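Local coordinates for Iron(III) ABC transporter, periplasmic iron-compound-binding protein (PDB 5GGY) that probably binds ferric hydroxamate siderophores such as the iron complex of Desferal in the periplasm and hands them to an ABC transporter for import, at residues Asp79-Ala84 and Arg96-Val101; Val115-Phe120 and Gln135-Met140; Tyr141-Glu146 and Ser263-Ala268; Ser172-Thr177 and Ile204-Leu209; Ser193-Pro198 and Ser210-Val215. All blocks are in the same frame, centred on the assembly; numbering follows the deposited sequence.

Contact 1 (Asp79-Ala84 and Arg96-Val101)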
# COMPACT_ATOMS: atom_id res chain seq x y z
N ASP A 79 18.78 -23.07 -5.51
CA ASP A 79 17.60 -23.84 -5.15
C ASP A 79 16.41 -23.34 -5.98
O ASP A 79 15.53 -24.12 -6.35
CB ASP A 79 17.30 -23.71 -3.65
CG ASP A 79 18.46 -24.17 -2.79
OD1 ASP A 79 18.99 -25.27 -3.04
OD2 ASP A 79 18.85 -23.42 -1.86
N VAL A 80 16.40 -22.04 -6.25
CA VAL A 80 15.39 -21.43 -7.10
C VAL A 80 16.03 -20.41 -8.04
O VAL A 80 17.02 -19.76 -7.69
CB VAL A 80 14.29 -20.71 -6.28
CG1 VAL A 80 13.21 -21.70 -5.85
CG2 VAL A 80 14.89 -19.97 -5.09
N ILE A 81 15.47 -20.30 -9.23
CA ILE A 81 15.88 -19.28 -10.19
C ILE A 81 14.72 -18.33 -10.45
O ILE A 81 13.63 -18.76 -10.83
CB ILE A 81 16.36 -19.90 -11.52
CG1 ILE A 81 17.56 -20.82 -11.28
CG2 ILE A 81 16.70 -18.80 -12.51
CD1 ILE A 81 18.03 -21.54 -12.53
N LEU A 82 14.95 -17.04 -10.23
CA LEU A 82 13.90 -16.05 -10.43
C LEU A 82 14.04 -15.38 -11.79
O LEU A 82 15.07 -14.77 -12.09
CB LEU A 82 13.92 -15.00 -9.31
CG LEU A 82 13.94 -15.54 -7.87
CD1 LEU A 82 13.71 -14.42 -6.88
CD2 LEU A 82 12.94 -16.66 -7.67
N ALA A 83 13.01 -15.51 -12.62
CA ALA A 83 13.04 -14.98 -13.97
C ALA A 83 11.89 -14.01 -14.24
O ALA A 83 10.83 -14.10 -13.63
CB ALA A 83 13.01 -16.12 -14.98
N ALA A 84 12.12 -13.08 -15.16
CA ALA A 84 11.10 -12.10 -15.53
C ALA A 84 10.77 -12.19 -17.01
O ALA A 84 11.14 -13.15 -17.68
CB ALA A 84 11.55 -10.69 -15.17
N ARG A 96 15.68 -26.87 -16.04
CA ARG A 96 16.50 -28.08 -16.02
C ARG A 96 17.61 -27.97 -14.97
O ARG A 96 18.15 -28.97 -14.51
CB ARG A 96 17.11 -28.33 -17.40
CG ARG A 96 16.09 -28.62 -18.49
CD ARG A 96 16.78 -28.83 -19.83
NE ARG A 96 15.85 -29.30 -20.85
CZ ARG A 96 15.62 -30.58 -21.12
NH1 ARG A 96 16.26 -31.53 -20.44
NH2 ARG A 96 14.76 -30.92 -22.07
N ILE A 97 17.94 -26.73 -14.60
CA ILE A 97 18.98 -26.48 -13.61
C ILE A 97 18.40 -26.45 -12.20
O ILE A 97 18.90 -27.13 -11.30
CB ILE A 97 19.70 -25.14 -13.89
CG1 ILE A 97 20.27 -25.13 -15.31
CG2 ILE A 97 20.79 -24.90 -12.86
CD1 ILE A 97 20.96 -23.84 -15.68
N ALA A 98 17.35 -25.66 -12.03
CA ALA A 98 16.68 -25.52 -10.74
C ALA A 98 15.25 -25.03 -10.97
O ALA A 98 14.96 -24.48 -12.03
CB ALA A 98 17.45 -24.57 -9.84
N PRO A 99 14.36 -25.25 -9.99
CA PRO A 99 12.99 -24.73 -10.10
C PRO A 99 12.96 -23.23 -10.40
O PRO A 99 13.75 -22.48 -9.83
CB PRO A 99 12.40 -25.03 -8.71
CG PRO A 99 13.11 -26.26 -8.29
CD PRO A 99 14.52 -26.12 -8.81
N VAL A 100 12.07 -22.82 -11.29
CA VAL A 100 12.02 -21.43 -11.73
C VAL A 100 10.75 -20.72 -11.29
O VAL A 100 9.64 -21.19 -11.54
CB VAL A 100 12.13 -21.32 -13.27
CG1 VAL A 100 12.04 -19.87 -13.71
CG2 VAL A 100 13.43 -21.95 -13.75
N VAL A 101 10.91 -19.57 -10.64
CA VAL A 101 9.79 -18.72 -10.30
C VAL A 101 9.70 -17.57 -11.30
O VAL A 101 10.57 -16.70 -11.33
CB VAL A 101 9.91 -18.17 -8.87
CG1 VAL A 101 8.64 -17.42 -8.48
CG2 VAL A 101 10.18 -19.30 -7.89

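Contact 2 (Val115-Phe120 and Gln135-Met140)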
# COMPACT_ATOMS: atom_id res chain seq x y z
N VAL A 115 1.91 -4.41 -10.07
CA VAL A 115 2.48 -5.74 -10.27
C VAL A 115 3.77 -5.90 -9.48
O VAL A 115 4.05 -6.95 -8.92
CB VAL A 115 2.74 -6.02 -11.77
CG1 VAL A 115 3.39 -7.37 -11.96
CG2 VAL A 115 1.45 -5.94 -12.55
N ALA A 116 4.56 -4.82 -9.44
CA ALA A 116 5.80 -4.80 -8.67
C ALA A 116 5.52 -4.99 -7.19
O ALA A 116 6.25 -5.71 -6.50
CB ALA A 116 6.55 -3.50 -8.90
N ILE A 117 4.47 -4.34 -6.70
CA ILE A 117 4.05 -4.47 -5.31
C ILE A 117 3.54 -5.88 -5.02
O ILE A 117 3.85 -6.46 -3.98
CB ILE A 117 2.94 -3.45 -4.97
CG1 ILE A 117 3.50 -2.03 -4.97
CG2 ILE A 117 2.31 -3.77 -3.63
CD1 ILE A 117 2.46 -0.97 -4.68
N SER A 118 2.78 -6.43 -5.96
CA SER A 118 2.22 -7.76 -5.80
C SER A 118 3.32 -8.82 -5.81
O SER A 118 3.28 -9.76 -5.01
CB SER A 118 1.20 -8.05 -6.91
OG SER A 118 0.59 -9.32 -6.71
N HIS A 119 4.29 -8.66 -6.70
CA HIS A 119 5.42 -9.59 -6.77
C HIS A 119 6.26 -9.53 -5.49
O HIS A 119 6.76 -10.54 -5.02
CB HIS A 119 6.29 -9.29 -7.99
CG HIS A 119 5.67 -9.70 -9.29
ND1 HIS A 119 4.46 -10.34 -9.36
CD2 HIS A 119 6.10 -9.56 -10.56
CE1 HIS A 119 4.16 -10.58 -10.63
NE2 HIS A 119 5.15 -10.12 -11.38
N PHE A 120 6.41 -8.32 -4.96
CA PHE A 120 7.16 -8.10 -3.73
C PHE A 120 6.55 -8.88 -2.57
O PHE A 120 7.26 -9.43 -1.73
CB PHE A 120 7.20 -6.60 -3.41
CG PHE A 120 8.04 -6.25 -2.22
CD1 PHE A 120 9.42 -6.42 -2.23
CD2 PHE A 120 7.45 -5.70 -1.09
CE1 PHE A 120 10.18 -6.07 -1.13
CE2 PHE A 120 8.21 -5.35 0.01
CZ PHE A 120 9.57 -5.53 -0.01
N GLN A 135 6.49 -3.89 6.47
CA GLN A 135 7.13 -2.74 7.10
C GLN A 135 7.68 -1.77 6.06
O GLN A 135 7.67 -0.56 6.26
CB GLN A 135 8.24 -3.21 8.06
CG GLN A 135 9.66 -2.80 7.67
CD GLN A 135 10.01 -1.39 8.11
OE1 GLN A 135 9.56 -0.93 9.16
NE2 GLN A 135 10.80 -0.70 7.31
N LYS A 136 8.15 -2.30 4.93
CA LYS A 136 8.74 -1.46 3.90
C LYS A 136 7.68 -0.80 3.03
O LYS A 136 7.87 0.31 2.54
CB LYS A 136 9.70 -2.27 3.03
CG LYS A 136 10.99 -2.64 3.75
CD LYS A 136 12.12 -2.86 2.77
CE LYS A 136 13.46 -2.95 3.49
NZ LYS A 136 14.60 -3.02 2.53
N LEU A 137 6.56 -1.49 2.84
CA LEU A 137 5.43 -0.93 2.11
C LEU A 137 4.73 0.15 2.92
O LEU A 137 4.35 1.19 2.38
CB LEU A 137 4.44 -2.04 1.73
CG LEU A 137 4.90 -2.99 0.64
CD1 LEU A 137 3.91 -4.13 0.47
CD2 LEU A 137 5.08 -2.24 -0.67
N GLU A 138 4.57 -0.11 4.22
CA GLU A 138 3.97 0.86 5.13
C GLU A 138 4.80 2.14 5.19
O GLU A 138 4.26 3.24 5.15
CB GLU A 138 3.82 0.27 6.53
CG GLU A 138 2.72 -0.77 6.66
CD GLU A 138 2.78 -1.51 7.98
OE1 GLU A 138 3.69 -1.23 8.78
OE2 GLU A 138 1.91 -2.38 8.22
N ALA A 139 6.11 1.97 5.29
CA ALA A 139 7.03 3.10 5.32
C ALA A 139 7.00 3.85 3.99
O ALA A 139 7.17 5.07 3.95
CB ALA A 139 8.44 2.63 5.63
N MET A 140 6.77 3.11 2.91
CA MET A 140 6.71 3.69 1.58
C MET A 140 5.50 4.61 1.42
O MET A 140 5.62 5.74 0.94
CB MET A 140 6.68 2.59 0.52
CG MET A 140 6.88 3.09 -0.90
SD MET A 140 6.89 1.77 -2.12
CE MET A 140 5.17 1.28 -2.12

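Contact 3 (Tyr141-Glu146 and Ser263-Ala268)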
# COMPACT_ATOMS: atom_id res chain seq x y z
N TYR A 141 4.33 4.11 1.81
CA TYR A 141 3.09 4.87 1.70
C TYR A 141 3.11 6.10 2.59
O TYR A 141 2.53 7.13 2.27
CB TYR A 141 1.89 3.99 2.04
CG TYR A 141 1.71 2.83 1.09
CD1 TYR A 141 1.87 3.00 -0.28
CD2 TYR A 141 1.39 1.56 1.56
CE1 TYR A 141 1.71 1.94 -1.15
CE2 TYR A 141 1.23 0.49 0.69
CZ TYR A 141 1.39 0.69 -0.66
OH TYR A 141 1.24 -0.37 -1.53
N ALA A 142 3.80 5.99 3.72
CA ALA A 142 3.99 7.12 4.62
C ALA A 142 4.95 8.12 4.00
O ALA A 142 4.74 9.33 4.07
CB ALA A 142 4.49 6.65 5.97
N ARG A 143 6.01 7.60 3.38
CA ARG A 143 7.00 8.43 2.70
C ARG A 143 6.37 9.22 1.56
O ARG A 143 6.72 10.38 1.33
CB ARG A 143 8.14 7.56 2.17
CG ARG A 143 9.27 8.34 1.51
CD ARG A 143 9.82 9.39 2.46
NE ARG A 143 11.03 10.03 1.93
CZ ARG A 143 11.58 11.12 2.45
NH1 ARG A 143 11.04 11.70 3.50
NH2 ARG A 143 12.68 11.63 1.90
N PHE A 144 5.43 8.58 0.85
CA PHE A 144 4.70 9.23 -0.24
C PHE A 144 3.99 10.48 0.25
O PHE A 144 4.01 11.52 -0.41
CB PHE A 144 3.69 8.27 -0.86
CG PHE A 144 4.30 7.18 -1.69
CD1 PHE A 144 5.47 7.40 -2.41
CD2 PHE A 144 3.72 5.93 -1.76
CE1 PHE A 144 6.03 6.40 -3.17
CE2 PHE A 144 4.27 4.92 -2.52
CZ PHE A 144 5.43 5.16 -3.23
N SER A 145 3.35 10.37 1.41
CA SER A 145 2.59 11.47 1.99
C SER A 145 3.50 12.60 2.43
O SER A 145 3.16 13.78 2.27
CB SER A 145 1.76 10.98 3.19
OG SER A 145 0.85 9.97 2.80
N GLU A 146 4.66 12.26 3.00
CA GLU A 146 5.63 13.26 3.43
C GLU A 146 6.13 14.07 2.25
O GLU A 146 6.18 15.30 2.31
CB GLU A 146 6.81 12.59 4.14
CG GLU A 146 6.44 11.75 5.35
CD GLU A 146 7.63 11.05 5.96
OE1 GLU A 146 8.77 11.29 5.49
OE2 GLU A 146 7.44 10.25 6.90
N SER A 263 11.52 0.60 -5.64
CA SER A 263 11.93 1.55 -6.67
C SER A 263 10.90 2.67 -6.77
O SER A 263 11.21 3.76 -7.24
CB SER A 263 12.10 0.85 -8.02
OG SER A 263 10.84 0.48 -8.56
N LEU A 264 9.68 2.38 -6.34
CA LEU A 264 8.62 3.38 -6.30
C LEU A 264 8.93 4.44 -5.25
O LEU A 264 8.70 5.63 -5.47
CB LEU A 264 7.27 2.71 -6.00
CG LEU A 264 6.87 1.55 -6.92
CD1 LEU A 264 5.60 0.88 -6.42
CD2 LEU A 264 6.70 2.03 -8.35
N ARG A 265 9.46 3.99 -4.11
CA ARG A 265 9.85 4.89 -3.04
C ARG A 265 11.05 5.74 -3.44
O ARG A 265 11.07 6.95 -3.19
CB ARG A 265 10.19 4.10 -1.77
CG ARG A 265 10.62 4.98 -0.59
CD ARG A 265 11.43 4.20 0.44
NE ARG A 265 12.03 5.08 1.43
CZ ARG A 265 11.58 5.23 2.67
NH1 ARG A 265 10.52 4.56 3.09
NH2 ARG A 265 12.20 6.06 3.50
N TYR A 266 12.04 5.10 -4.06
CA TYR A 266 13.24 5.79 -4.51
C TYR A 266 12.92 6.82 -5.59
O TYR A 266 13.43 7.94 -5.57
CB TYR A 266 14.27 4.79 -5.03
CG TYR A 266 14.68 3.75 -4.02
CD1 TYR A 266 14.89 2.43 -4.39
CD2 TYR A 266 14.87 4.09 -2.69
CE1 TYR A 266 15.27 1.47 -3.47
CE2 TYR A 266 15.26 3.14 -1.75
CZ TYR A 266 15.45 1.83 -2.15
OH TYR A 266 15.83 0.89 -1.23
N SER A 267 12.07 6.42 -6.54
CA SER A 267 11.64 7.32 -7.60
C SER A 267 10.94 8.55 -7.01
O SER A 267 11.21 9.68 -7.42
CB SER A 267 10.70 6.60 -8.57
OG SER A 267 11.33 5.51 -9.21
N ALA A 268 10.05 8.30 -6.06
CA ALA A 268 9.29 9.37 -5.42
C ALA A 268 10.19 10.40 -4.74
O ALA A 268 9.95 11.60 -4.83
CB ALA A 268 8.32 8.79 -4.41

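Contact 4 (Ser172-Thr177 and Ile204-Leu209)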
# COMPACT_ATOMS: atom_id res chain seq x y z
N SER A 172 15.51 11.89 -29.66
CA SER A 172 14.39 10.99 -29.39
C SER A 172 14.19 10.82 -27.89
O SER A 172 15.14 10.89 -27.12
CB SER A 172 14.62 9.62 -30.04
OG SER A 172 13.41 8.92 -30.22
N VAL A 173 12.95 10.58 -27.48
CA VAL A 173 12.61 10.53 -26.06
C VAL A 173 11.66 9.38 -25.72
O VAL A 173 10.77 9.05 -26.49
CB VAL A 173 11.98 11.89 -25.62
CG1 VAL A 173 10.82 11.68 -24.67
CG2 VAL A 173 13.04 12.79 -25.01
N PHE A 174 11.89 8.75 -24.57
CA PHE A 174 10.99 7.73 -24.04
C PHE A 174 10.06 8.30 -22.97
O PHE A 174 10.43 8.38 -21.81
CB PHE A 174 11.77 6.56 -23.44
CG PHE A 174 12.44 5.69 -24.46
CD1 PHE A 174 11.71 5.07 -25.46
CD2 PHE A 174 13.81 5.46 -24.41
CE1 PHE A 174 12.32 4.26 -26.40
CE2 PHE A 174 14.43 4.65 -25.34
CZ PHE A 174 13.69 4.05 -26.33
N LEU A 175 8.86 8.70 -23.38
CA LEU A 175 7.87 9.21 -22.44
C LEU A 175 7.27 8.08 -21.62
O LEU A 175 6.87 7.05 -22.17
CB LEU A 175 6.76 9.97 -23.17
CG LEU A 175 7.13 11.30 -23.83
CD1 LEU A 175 5.90 11.91 -24.49
CD2 LEU A 175 7.72 12.25 -22.81
N TYR A 176 7.19 8.27 -20.31
CA TYR A 176 6.61 7.25 -19.44
C TYR A 176 5.09 7.33 -19.44
O TYR A 176 4.52 8.40 -19.20
CB TYR A 176 7.18 7.36 -18.03
CG TYR A 176 8.58 6.79 -17.95
CD1 TYR A 176 8.78 5.42 -17.82
CD2 TYR A 176 9.69 7.62 -18.04
CE1 TYR A 176 10.06 4.90 -17.77
CE2 TYR A 176 10.97 7.10 -17.99
CZ TYR A 176 11.14 5.74 -17.86
OH TYR A 176 12.41 5.22 -17.81
N THR A 177 4.45 6.20 -19.70
CA THR A 177 3.02 6.15 -19.95
C THR A 177 2.19 5.86 -18.70
O THR A 177 2.72 5.79 -17.60
CB THR A 177 2.70 5.09 -21.02
OG1 THR A 177 2.94 3.78 -20.50
CG2 THR A 177 3.57 5.30 -22.26
N ILE A 204 6.57 2.79 -21.64
CA ILE A 204 7.25 3.83 -22.41
C ILE A 204 6.77 3.92 -23.85
O ILE A 204 6.44 2.91 -24.47
CB ILE A 204 8.79 3.62 -22.42
CG1 ILE A 204 9.14 2.22 -22.90
CG2 ILE A 204 9.38 3.89 -21.05
CD1 ILE A 204 10.60 2.01 -23.16
N VAL A 205 6.74 5.13 -24.38
CA VAL A 205 6.50 5.34 -25.80
C VAL A 205 7.56 6.31 -26.34
O VAL A 205 7.94 7.26 -25.66
CB VAL A 205 5.07 5.89 -26.08
CG1 VAL A 205 4.86 7.25 -25.43
CG2 VAL A 205 4.81 5.96 -27.58
N GLN A 206 8.05 6.04 -27.54
CA GLN A 206 9.14 6.83 -28.09
C GLN A 206 8.62 8.02 -28.89
O GLN A 206 7.77 7.88 -29.77
CB GLN A 206 10.05 5.97 -28.96
CG GLN A 206 11.33 6.66 -29.37
CD GLN A 206 12.30 5.74 -30.06
OE1 GLN A 206 12.08 4.53 -30.14
NE2 GLN A 206 13.40 6.30 -30.56
N LYS A 207 9.15 9.20 -28.57
CA LYS A 207 8.74 10.43 -29.24
C LYS A 207 9.94 11.22 -29.76
O LYS A 207 11.04 11.12 -29.22
CB LYS A 207 7.94 11.32 -28.28
CG LYS A 207 6.61 10.74 -27.85
CD LYS A 207 5.68 10.58 -29.04
CE LYS A 207 4.30 10.11 -28.60
NZ LYS A 207 3.42 9.87 -29.78
N ARG A 208 9.72 11.98 -30.82
CA ARG A 208 10.70 12.96 -31.28
C ARG A 208 10.85 14.01 -30.18
O ARG A 208 9.89 14.33 -29.48
CB ARG A 208 10.26 13.61 -32.59
CG ARG A 208 9.93 12.64 -33.71
CD ARG A 208 9.44 13.37 -34.95
NE ARG A 208 8.31 14.25 -34.65
CZ ARG A 208 7.04 13.91 -34.80
NH1 ARG A 208 6.72 12.70 -35.26
NH2 ARG A 208 6.08 14.77 -34.50
N LEU A 209 12.06 14.55 -30.03
CA LEU A 209 12.31 15.54 -28.99
C LEU A 209 11.45 16.78 -29.18
O LEU A 209 11.01 17.40 -28.21
CB LEU A 209 13.79 15.93 -28.95
CG LEU A 209 14.18 16.98 -27.90
CD1 LEU A 209 13.87 16.47 -26.49
CD2 LEU A 209 15.64 17.39 -28.03

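Contact 5 (Ser193-Pro198 and Ser210-Val215)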
# COMPACT_ATOMS: atom_id res chain seq x y z
N SER A 193 -0.22 14.77 -14.89
CA SER A 193 0.59 14.52 -16.07
C SER A 193 0.52 15.67 -17.07
O SER A 193 -0.56 16.13 -17.42
CB SER A 193 0.15 13.22 -16.75
OG SER A 193 0.10 12.15 -15.82
N ALA A 194 1.68 16.14 -17.52
CA ALA A 194 1.75 17.23 -18.48
C ALA A 194 1.49 16.72 -19.89
O ALA A 194 0.95 17.43 -20.73
CB ALA A 194 3.10 17.93 -18.40
N LEU A 195 1.90 15.47 -20.14
CA LEU A 195 1.74 14.87 -21.46
C LEU A 195 1.36 13.40 -21.32
O LEU A 195 2.18 12.51 -21.56
CB LEU A 195 3.03 15.01 -22.27
CG LEU A 195 2.89 15.16 -23.78
CD1 LEU A 195 2.03 16.36 -24.13
CD2 LEU A 195 4.27 15.29 -24.42
N PRO A 196 0.10 13.13 -20.94
CA PRO A 196 -0.40 11.78 -20.66
C PRO A 196 -0.31 10.85 -21.86
O PRO A 196 -0.56 11.28 -22.99
CB PRO A 196 -1.86 12.02 -20.26
CG PRO A 196 -2.22 13.32 -20.89
CD PRO A 196 -0.97 14.14 -20.84
N GLN A 197 0.05 9.60 -21.61
CA GLN A 197 0.27 8.63 -22.69
C GLN A 197 -0.47 7.32 -22.44
O GLN A 197 -0.58 6.87 -21.30
CB GLN A 197 1.76 8.36 -22.85
CG GLN A 197 2.59 9.59 -23.22
CD GLN A 197 2.30 10.09 -24.62
OE1 GLN A 197 1.96 9.31 -25.51
NE2 GLN A 197 2.44 11.40 -24.82
N PRO A 198 -0.97 6.70 -23.52
CA PRO A 198 -1.63 5.39 -23.44
C PRO A 198 -0.66 4.30 -22.97
O PRO A 198 0.54 4.44 -23.18
CB PRO A 198 -2.08 5.14 -24.88
CG PRO A 198 -1.19 5.99 -25.72
CD PRO A 198 -0.93 7.21 -24.90
N SER A 210 11.21 17.14 -30.44
CA SER A 210 10.41 18.32 -30.77
C SER A 210 8.97 18.24 -30.24
O SER A 210 8.30 19.26 -30.09
CB SER A 210 10.38 18.52 -32.28
OG SER A 210 9.85 17.38 -32.94
N GLU A 211 8.50 17.02 -29.96
CA GLU A 211 7.15 16.82 -29.45
C GLU A 211 6.97 17.41 -28.05
O GLU A 211 5.85 17.66 -27.62
CB GLU A 211 6.78 15.34 -29.43
CG GLU A 211 6.37 14.77 -30.78
CD GLU A 211 5.06 15.34 -31.28
OE1 GLU A 211 4.25 15.81 -30.46
OE2 GLU A 211 4.83 15.31 -32.51
N LEU A 212 8.09 17.63 -27.36
CA LEU A 212 8.04 18.20 -26.01
C LEU A 212 7.68 19.68 -26.04
O LEU A 212 7.49 20.30 -24.99
CB LEU A 212 9.38 18.00 -25.30
CG LEU A 212 9.77 16.57 -24.96
CD1 LEU A 212 10.94 16.56 -24.00
CD2 LEU A 212 8.59 15.81 -24.38
N GLN A 213 7.57 20.25 -27.23
CA GLN A 213 7.11 21.63 -27.38
C GLN A 213 5.68 21.78 -26.87
O GLN A 213 5.28 22.85 -26.41
CB GLN A 213 7.18 22.08 -28.84
CG GLN A 213 8.55 22.56 -29.29
CD GLN A 213 8.54 23.04 -30.73
OE1 GLN A 213 8.82 24.20 -31.01
NE2 GLN A 213 8.21 22.14 -31.65
N HIS A 214 4.92 20.69 -26.93
CA HIS A 214 3.54 20.69 -26.46
C HIS A 214 3.44 20.78 -24.94
O HIS A 214 2.35 20.83 -24.39
CB HIS A 214 2.80 19.44 -26.95
CG HIS A 214 2.26 19.57 -28.34
ND1 HIS A 214 2.41 18.59 -29.30
CD2 HIS A 214 1.56 20.56 -28.94
CE1 HIS A 214 1.83 18.97 -30.42
NE2 HIS A 214 1.30 20.17 -30.23
N VAL A 215 4.59 20.79 -24.27
CA VAL A 215 4.62 20.93 -22.83
C VAL A 215 4.83 22.40 -22.44
O VAL A 215 5.89 22.78 -21.96
CB VAL A 215 5.71 20.06 -22.18
CG1 VAL A 215 5.51 19.99 -20.68
CG2 VAL A 215 5.69 18.66 -22.78

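Contact 1 (Asp79-Ala84 and Arg96-Val101)
L82 and V101 lie side by side and point the same way, the CD2 methyl of L82 sitting 3.6 Å from CB of V101. The leucine CG stands anti to the carbonyl carbon (chi1 -50°), which carries that methyl across to the neighbouring strand although CB itself leaves the sheet on the face it shares with V101. On the opposite face I81 turns toward I97, and the two isoleucines cross at about a right angle, CD1 of I81 lying 4.2 Å from CB of I97. CB of A98 touches the same end of I81, 4.0 Å from CG1, while CG2 of V100 flanks CB of I81. Between these two layers the backbones pair in parallel register, I81 with V100 and L82 with V101. I81 N donates to P99 O at 2.8 Å. I81 O then accepts from V101 N at 2.8 Å, and V101 O from A83 N at 3.0 Å. Helix 70-75 packs on the I81 and I97 side, whereas V19 and V21 of strand 19-21 touch L82 on the other. From helix 91-95, which links the two strands, L91 and L94 touch V100, and L91 also reaches A83. Strand 80-83, helix 91-95 and strand 100-102 form a beta-alpha-beta unit, whose parallel strands belong to the small sheet of the lobe that opens the chain.

Contact 2 (Val115-Phe120 and Gln135-Met140)
L137 and F120 slide past each other in opposite directions, and their apolar contact is the main one between two roughly antiparallel helices. The CG of L137 stands 4.1 Å from CD2 of F120, approaching the ring obliquely. With its CG anti to the backbone N (chi1 -176°), F120 directs its ring across the gap between the helices, where the axes of the two short segments stay 12.0 Å apart at 150°. Two aliphatic pairs extend this patch: CG2 of I117 meets CD2 of L137 at 4.3 Å, and the CD1 of I117 comes within 4.4 Å of the CE methyl of M140. These are loose van der Waals approaches between branched or flexible chains, in keeping with the wide axis separation. The remaining approach is made by the aliphatic root of a charged residue. CB of K136 lies 4.5 Å from CZ of F120, also obliquely, while the rest of the lysine leads away and ends in a salt bridge from NZ to E32. Helix 24-32, which carries E32, also touches the F120 ring, and M262 of helix 262-276 packs on both K136 and M140. The contact between these segments of helices 112-126 and 130-154 is apolar, with the lysine charge drawn off to E32; the chemistry is that of a buried apolar helix-helix contact.

Contact 3 (Tyr141-Glu146 and Ser263-Ala268)
The short helical segments 141-146 and 263-268 run nearly parallel, their axes 9.9 Å apart at 13°, and the nearest CA atoms are those of F144 and A268. F144 supplies the apolar part. Its CG is anti to the carbonyl carbon (chi1 -73°), and the ring reaches the second helix by its edge: CE1 lies 3.5 Å from CB of A268 and 3.6 Å from L264 O, both close to the ring plane. CB of L264 adds a further contact, 4.1 Å from CZ of F144. Beside it, R143 and R265 cross at about a right angle. CG of R143 sits 4.0 Å above the guanidinium plane of R265, over its centre, so the flat group rests on aliphatic carbon. The bend of R143 at chi2 (55°) swings its own guanidinium off toward E146, where NH1 makes a 3.0 Å salt bridge to OE1 almost exactly in the guanidinium plane. Its NE is bound to E269 in a second salt bridge. R143 NE and R265 NH2 approach to 4.4 Å; E269, which also forms a long, weak ion pair with R265 NE, would probably offset this closeness of like charges. The pair of helices lies against helix 181-188, whose Y184 touches Y141 and L264, and against helix 112-126, where I117 touches the same two side chains. Y141 OH also hydrogen-bonds to E54 of the second subunit, so helix 130-154 is also used in the dimer of the crystal assembly.

Contact 4 (Ser172-Thr177 and Ile204-Leu209)
Q206 reaches across to S172 and binds it side chain to side chain: NE2 donates to OG at 2.6 Å, nearly straight at 167° and with the hydroxyl in the amide plane. OG of S172 and CG of Q206 each stand anti to their own backbone N, and the glutamine is extended beyond CG, which sends its amide diagonally across to S172 on the neighbouring strand. F174, the non-hydrogen-bonded partner of Q206, turns its ring to lie beside that chain, the ring and amide planes 56° apart. Over one face of the same ring comes CD1 of I204, 4.0 Å from CD1 of F174. The other branch of I204 serves the next aromatic, since CG2 approaches CE1 of Y176 at 3.5 Å, the two side chains running side by side. Y176 ends in a hydrogen bond between OH and R166. On the reverse face K207, bent at chi2 (-63°), brings its CG to 3.6 Å from CD1 of L175 before its end leads away. CB of L175 also packs on V205 CG1. The antiparallel backbones are joined by reciprocal bonds at the V173-K207 and L175-V205 pairs; K207 N to V173 O measures 2.6 Å. Strand 161-167 flanks strand 172-176 on its other edge. Chemically the antiparallel pairing is two-sided: one face mixes aromatic, aliphatic and amide groups, with the S172 to Q206 bond at its end, while the other relies on aliphatic carbon, including the lysine's own methylenes.

Contact 5 (Ser193-Pro198 and Ser210-Val215)
L195, with chi1 of -148° away from the usual staggered positions and chi2 of 58°, spreads its two methyls toward the 3-10 turn of residues 210-214, and V215, its CG1 anti to the backbone N (chi1 -167°), offers both of its branches in return. The setting is one face of the mixed sheet in an alpha/beta lobe of the periplasmic binding fold, over which the loops before and after strand 204-208 close. CD2 of L195 meets CG2 of V215 at 4.0 Å, the two side chains crossing obliquely, and lies 4.4 Å from CD2 of L212. Its other methyl, CD1, rests 4.2 Å from CB of H214, whose imidazole leads away. The 3-10 turn is kept in shape by its own backbone bonds, among them V215 N to L212 O at 3.0 Å. Beneath the loops, V163 of strand 161-167 touches A194 and L195, and L175 of strand 172-176 touches L195 and L212. CB of A194 abuts the other branch of the valine, 3.9 Å from CG1 of V215.

Contacts 1 and 5 lie on opposite sides of the chain's centre, about 40 Å apart between centres, each in a sheet-bearing lobe. Contacts 2 and 3, with centres about 11 Å apart, share helix 130-154 and touch one another, as where M140 packs on R265. Contacts 4 and 5 touch too, about 9 Å between centres, and their segments alternate along the chain, with Q197 lying on strands 172-176 and 204-208. Contacts 1, 2 and 3 follow in series, while 4 and 5 are nested in the loop that contact 3 closes. Helix 130-154 is the long helix that, as in this family, joins the two lobes, consistent with limited lobe movement.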